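Local coordinates for protein possible metal-dependent hydrolase (Veillonella parvula, PDB 3RPC) that is probably a hydrolase of the metallo-beta-lactamase superfamily that uses a pair of zinc ions to cleave a substrate not yet identified, at residues N121-R126 with V153-A158. Residues are numbered along the deposited sequence; the frame is centred on the assembly and turned at random.
Sequences NGITLR and VIFEAA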
ATOM      1  N   ASN A 121      22.170  11.725   6.616  1.00 19.21           N
ATOM      2  CA  ASN A 121      23.194  11.634   7.647  1.00 20.19           C
ATOM      3  C   ASN A 121      23.500  10.200   8.078  1.00 21.01           C
ATOM      4  O   ASN A 121      23.702   9.928   9.265  1.00 24.66           O
ATOM      5  CB  ASN A 121      22.810  12.484   8.862  1.00 23.50           C
ATOM      6  CG  ASN A 121      22.706  13.958   8.534  1.00 32.24           C
ATOM      7  OD1 ASN A 121      23.310  14.437   7.576  1.00 35.92           O
ATOM      8  ND2 ASN A 121      21.942  14.689   9.339  1.00 41.02           N
ATOM      9  N   GLY A 122      23.549   9.298   7.106  1.00 21.18           N
ATOM     10  CA  GLY A 122      23.902   7.912   7.354  1.00 21.50           C
ATOM     11  C   GLY A 122      22.722   7.053   7.761  1.00 26.75           C
ATOM     12  O   GLY A 122      22.867   5.851   7.966  1.00 26.29           O
ATOM     13  N   ILE A 123      21.551   7.669   7.880  1.00 21.77           N
ATOM     14  CA  ILE A 123      20.346   6.950   8.273  1.00 19.30           C
ATOM     15  C   ILE A 123      19.459   6.743   7.064  1.00 20.24           C
ATOM     16  O   ILE A 123      19.190   7.688   6.316  1.00 22.04           O
ATOM     17  CB  ILE A 123      19.556   7.735   9.329  1.00 18.23           C
ATOM     18  CG1 ILE A 123      20.432   7.977  10.557  1.00 23.51           C
ATOM     19  CG2 ILE A 123      18.260   6.991   9.704  1.00 20.42           C
ATOM     20  CD1 ILE A 123      20.035   9.183  11.345  1.00 26.04           C
ATOM     21  N   THR A 124      19.004   5.509   6.867  1.00 20.18           N
ATOM     22  CA  THR A 124      18.107   5.211   5.761  1.00 17.45           C
ATOM     23  C   THR A 124      16.664   5.239   6.253  1.00 18.81           C
ATOM     24  O   THR A 124      16.326   4.589   7.243  1.00 20.39           O
ATOM     25  CB  THR A 124      18.424   3.836   5.133  1.00 19.78           C
ATOM     26  OG1 THR A 124      19.778   3.841   4.654  1.00 23.32           O
ATOM     27  CG2 THR A 124      17.489   3.556   3.974  1.00 23.14           C
ATOM     28  N   LEU A 125      15.827   6.009   5.570  1.00 16.93           N
ATOM     29  CA  LEU A 125      14.409   6.098   5.892  1.00 15.66           C
ATOM     30  C   LEU A 125      13.639   5.411   4.783  1.00 16.64           C
ATOM     31  O   LEU A 125      13.743   5.800   3.624  1.00 19.67           O
ATOM     32  CB  LEU A 125      13.945   7.555   5.993  1.00 17.88           C
ATOM     33  CG  LEU A 125      14.472   8.429   7.136  1.00 17.46           C
ATOM     34  CD1 LEU A 125      15.868   8.948   6.834  1.00 17.24           C
ATOM     35  CD2 LEU A 125      13.544   9.613   7.404  1.00 21.32           C
ATOM     36  N   ARG A 126      12.859   4.394   5.141  1.00 17.07           N
ATOM     37  CA  ARG A 126      12.116   3.642   4.139  1.00 17.17           C
ATOM     38  C   ARG A 126      10.629   3.803   4.389  1.00 16.51           C
ATOM     39  O   ARG A 126      10.152   3.595   5.507  1.00 18.81           O
ATOM     40  CB  ARG A 126      12.455   2.155   4.211  1.00 18.79           C
ATOM     41  CG  ARG A 126      13.918   1.808   4.194  1.00 20.46           C
ATOM     42  CD  ARG A 126      14.078   0.284   4.093  1.00 25.64           C
ATOM     43  NE  ARG A 126      15.476  -0.135   4.090  1.00 24.74           N
ATOM     44  CZ  ARG A 126      16.257  -0.127   3.014  1.00 36.22           C
ATOM     45  NH1 ARG A 126      15.778   0.276   1.845  1.00 30.91           N
ATOM     46  NH2 ARG A 126      17.522  -0.520   3.110  1.00 42.10           N
ATOM     47  N   VAL A 153       7.386   4.541   8.676  1.00 14.27           N
ATOM     48  CA  VAL A 153       8.777   4.724   8.285  1.00 14.67           C
ATOM     49  C   VAL A 153       9.652   3.711   9.014  1.00 16.06           C
ATOM     50  O   VAL A 153       9.523   3.517  10.225  1.00 15.52           O
ATOM     51  CB  VAL A 153       9.277   6.149   8.617  1.00 14.71           C
ATOM     52  CG1 VAL A 153      10.707   6.337   8.113  1.00 16.41           C
ATOM     53  CG2 VAL A 153       8.344   7.188   8.015  1.00 15.58           C
ATOM     54  N   ILE A 154      10.523   3.051   8.258  1.00 14.19           N
ATOM     55  CA  ILE A 154      11.585   2.224   8.814  1.00 14.54           C
ATOM     56  C   ILE A 154      12.871   3.059   8.844  1.00 16.58           C
ATOM     57  O   ILE A 154      13.248   3.653   7.833  1.00 17.46           O
ATOM     58  CB  ILE A 154      11.790   0.951   7.952  1.00 15.85           C
ATOM     59  CG1 ILE A 154      10.697  -0.083   8.260  1.00 20.09           C
ATOM     60  CG2 ILE A 154      13.174   0.357   8.174  1.00 19.51           C
ATOM     61  CD1 ILE A 154      10.894  -0.816   9.578  1.00 20.91           C
ATOM     62  N   PHE A 155      13.499   3.160  10.014  1.00 17.11           N
ATOM     63  CA  PHE A 155      14.788   3.853  10.137  1.00 16.18           C
ATOM     64  C   PHE A 155      15.890   2.809  10.347  1.00 20.27           C
ATOM     65  O   PHE A 155      15.817   2.005  11.277  1.00 18.67           O
ATOM     66  CB  PHE A 155      14.814   4.818  11.336  1.00 14.72           C
ATOM     67  CG  PHE A 155      13.758   5.893  11.307  1.00 14.75           C
ATOM     68  CD1 PHE A 155      14.087   7.197  10.954  1.00 18.76           C
ATOM     69  CD2 PHE A 155      12.452   5.617  11.671  1.00 15.65           C
ATOM     70  CE1 PHE A 155      13.127   8.198  10.958  1.00 16.65           C
ATOM     71  CE2 PHE A 155      11.482   6.616  11.676  1.00 16.09           C
ATOM     72  CZ  PHE A 155      11.818   7.907  11.311  1.00 16.91           C
ATOM     73  N   GLU A 156      16.899   2.819   9.482  1.00 17.55           N
ATOM     74  CA  GLU A 156      18.038   1.914   9.600  1.00 18.22           C
ATOM     75  C   GLU A 156      19.332   2.711   9.659  1.00 20.13           C
ATOM     76  O   GLU A 156      19.457   3.741   9.002  1.00 22.60           O
ATOM     77  CB  GLU A 156      18.101   0.972   8.403  1.00 19.94           C
ATOM     78  CG  GLU A 156      16.931   0.025   8.309  1.00 21.30           C
ATOM     79  CD  GLU A 156      16.957  -0.799   7.036  1.00 27.87           C
ATOM     80  OE1 GLU A 156      17.575  -0.350   6.047  1.00 34.05           O
ATOM     81  OE2 GLU A 156      16.371  -1.896   7.026  1.00 31.96           O
ATOM     82  N   ALA A 157      20.293   2.229  10.439  1.00 19.39           N
ATOM     83  CA  ALA A 157      21.622   2.845  10.480  1.00 19.13           C
ATOM     84  C   ALA A 157      22.620   1.842  11.041  1.00 22.95           C
ATOM     85  O   ALA A 157      22.242   0.940  11.791  1.00 22.17           O
ATOM     86  CB  ALA A 157      21.603   4.122  11.321  1.00 19.37           C
ATOM     87  N   ALA A 158      23.890   1.999  10.685  1.00 23.61           N
ATOM     88  CA  ALA A 158      24.918   1.043  11.086  1.00 24.22           C
ATOM     89  C   ALA A 158      25.016   0.890  12.597  1.00 24.10           C
ATOM     90  O   ALA A 158      25.175   1.877  13.318  1.00 25.08           O
ATOM     91  CB  ALA A 158      26.270   1.453  10.513  1.00 23.95           C
TER
HETATM   92  O   HOH W   1      24.750   4.159   8.978  1.00 28.73           O
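Arg126 and Glu156 meet across two neighbouring antiparallel strands in one of the two mixed sheets of a metallo-beta-lactamase fold. The arginine presents its guanidinium side-on, and both NE and NH2 donate to Glu156 OE1, each at 2.9 Å. The bonds are bent, 141° at the NE hydrogen, because two donors share one acceptor. OE1 receives NH2 on its syn side but NE from above the carboxylate, and the two flat groups stand nearly perpendicular, 83° apart. An arginine chain extended from CG to NE runs back along its own strand, spanning the diagonal to Glu156. One face of the guanidinium rests on Thr124, whose CG2 lies 4.0 Å from its plane, over the centre; long amphipathic chains suit this partly exposed face, where Phe182 of helix 173-182 touches both charged residues.

The other face is apolar and turns inward. Leu125 leans on the Phe155 ring, CD2 to CE1 at 3.8 Å, while Val153 CG1 sits over one ring face, offset toward the rim, and Ile123 CG2 approaches an edge. Branched aliphatics and a flat ring fill this layer well against Phe24 and Ile19 of the other sheet, the sandwich interior typical of the family.

Between the two faces, the backbones hold the strands in register: Thr124 pairs with Glu156 and Arg126 with Ile154, each through two hydrogen bonds. Gly122 suits its turn, since at its backbone angles a CB would be jammed against Asn121 O. Beyond the last direct bond, a water donates to Gly122 O at 2.7 Å and accepts from Ala158 N.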